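Local atomic coordinates of pseudouridine synthase (Pyrococcus abyssi, PDB entry 2AUS), a protein that probably converts uridine to pseudouridine in RNA, as the Cbf5 member of the TruB family of pseudouridine synthases. Residues E159-E162 and V168-R171. Residues are numbered along the deposited sequence; the frame is centred on the assembly and turned at random.
Sequences EILE and VLFR
Arg171 and Glu159 face each other as an antiparallel hydrogen-bonded pair, and their side chains run side by side in the same direction. From Arg171, CB starts 3.5 Å from Glu159 OE1; CG passes a little farther from that oxygen, and Arg171 CD comes back to 3.1 Å from Glu159 OE1. With CG anti to the backbone N (chi1 166°), the chain follows its neighbour, and the bend at chi3, -78°, brings NH1 round to Glu159 OE1, which meets the guanidinium at its edge. Arg171 NE reaches weakly to Glu109 on the adjoining strand 108-116, while Arg171 NH1 closes a salt bridge of 3.0 Å to Glu159 OE1. The bond arrives on the syn side of the oxygen, somewhat out of the carboxylate plane, and the two flat groups are turned 53° apart. Leu161 CD2 lies obliquely against Arg171 NH1, 4.0 Å away. An alanine at Arg171 would take away the aliphatic chain and the charge together, and the Glu159 carboxylate would probably lose its salt-bridge mate and be freer to turn.

Farther along, Leu161 and Glu162 both oppose Leu169. Its carbonyl O accepts two bonds in the carbonyl plane, from Leu161 N at 2.7 Å and Glu162 N at 3.1 Å, and Glu162 O receives Leu169 N in return. The extra residue swings Leu161 toward the opposite strand, where its CD1 packs 3.9 Å from Leu169 CG. Leu161, Leu169 and Arg171 also pack on a chain of another protein, which hydrogen-bonds both carboxylate oxygens of Glu162. On the other face, Ile160, Val168 and Phe170 lie under helix 122-131, touching Met129. Two residues, Leu161 and Glu162, set against the single Leu169, with both N-H groups on its carbonyl, make a classic beta bulge, here in the hairpin of strands 152-164 and 167-174.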
loop_
_atom_site.group_PDB
_atom_site.type_symbol
_atom_site.label_atom_id
_atom_site.label_comp_id
_atom_site.label_asym_id
_atom_site.label_seq_id
_atom_site.Cartn_x
_atom_site.Cartn_y
_atom_site.Cartn_z
ATOM N N GLU A 159 8.505 30.596 -6.080
ATOM C CA GLU A 159 7.225 31.246 -6.287
ATOM C C GLU A 159 6.214 30.755 -5.252
ATOM O O GLU A 159 5.791 29.601 -5.276
ATOM C CB GLU A 159 6.728 30.941 -7.697
ATOM C CG GLU A 159 5.242 31.169 -7.903
ATOM C CD GLU A 159 4.748 30.580 -9.213
ATOM O OE1 GLU A 159 5.020 29.384 -9.471
ATOM O OE2 GLU A 159 4.076 31.307 -9.977
ATOM N N ILE A 160 5.836 31.636 -4.333
ATOM C CA ILE A 160 4.864 31.283 -3.308
ATOM C C ILE A 160 3.473 31.252 -3.925
ATOM O O ILE A 160 2.988 32.256 -4.446
ATOM C CB ILE A 160 4.885 32.295 -2.150
ATOM C CG1 ILE A 160 6.239 32.226 -1.442
ATOM C CG2 ILE A 160 3.748 32.001 -1.177
ATOM C CD1 ILE A 160 6.402 33.204 -0.306
ATOM N N LEU A 161 2.848 30.084 -3.883
ATOM C CA LEU A 161 1.516 29.914 -4.435
ATOM C C LEU A 161 0.485 30.374 -3.416
ATOM O O LEU A 161 -0.316 31.266 -3.692
ATOM C CB LEU A 161 1.275 28.448 -4.803
ATOM C CG LEU A 161 2.191 27.865 -5.893
ATOM C CD1 LEU A 161 1.842 26.404 -6.120
ATOM C CD2 LEU A 161 2.029 28.651 -7.191
ATOM N N GLU A 162 0.514 29.778 -2.229
ATOM C CA GLU A 162 -0.432 30.149 -1.187
ATOM C C GLU A 162 0.182 30.121 0.204
ATOM O O GLU A 162 1.094 29.345 0.485
ATOM C CB GLU A 162 -1.645 29.214 -1.205
ATOM C CG GLU A 162 -2.379 29.145 -2.532
ATOM C CD GLU A 162 -3.630 28.292 -2.451
ATOM O OE1 GLU A 162 -3.703 27.438 -1.543
ATOM O OE2 GLU A 162 -4.528 28.465 -3.305
ATOM N N VAL A 168 2.833 26.936 3.937
ATOM C CA VAL A 168 3.295 27.674 2.775
ATOM C C VAL A 168 3.449 26.729 1.600
ATOM O O VAL A 168 4.246 25.799 1.643
ATOM C CB VAL A 168 4.654 28.364 3.057
ATOM C CG1 VAL A 168 5.093 29.188 1.844
ATOM C CG2 VAL A 168 4.535 29.252 4.285
ATOM N N LEU A 169 2.658 26.969 0.562
ATOM C CA LEU A 169 2.701 26.162 -0.648
ATOM C C LEU A 169 3.504 26.966 -1.672
ATOM O O LEU A 169 3.111 28.074 -2.049
ATOM C CB LEU A 169 1.278 25.912 -1.164
ATOM C CG LEU A 169 1.137 25.175 -2.500
ATOM C CD1 LEU A 169 1.603 23.732 -2.356
ATOM C CD2 LEU A 169 -0.322 25.215 -2.958
ATOM N N PHE A 170 4.632 26.425 -2.121
ATOM C CA PHE A 170 5.436 27.160 -3.085
ATOM C C PHE A 170 6.047 26.298 -4.171
ATOM O O PHE A 170 6.196 25.088 -4.015
ATOM C CB PHE A 170 6.533 27.943 -2.363
ATOM C CG PHE A 170 7.606 27.084 -1.750
ATOM C CD1 PHE A 170 8.814 26.882 -2.410
ATOM C CD2 PHE A 170 7.424 26.511 -0.495
ATOM C CE1 PHE A 170 9.834 26.125 -1.826
ATOM C CE2 PHE A 170 8.433 25.754 0.096
ATOM C CZ PHE A 170 9.643 25.562 -0.572
ATOM N N ARG A 171 6.379 26.943 -5.282
ATOM C CA ARG A 171 6.991 26.276 -6.421
ATOM C C ARG A 171 8.434 26.748 -6.448
ATOM O O ARG A 171 8.708 27.925 -6.228
ATOM C CB ARG A 171 6.271 26.671 -7.709
ATOM C CG ARG A 171 7.012 26.304 -8.983
ATOM C CD ARG A 171 6.173 26.649 -10.205
ATOM N NE ARG A 171 5.133 25.650 -10.423
ATOM C CZ ARG A 171 3.853 25.926 -10.645
ATOM N NH1 ARG A 171 3.435 27.186 -10.676
ATOM N NH2 ARG A 171 2.988 24.936 -10.844
#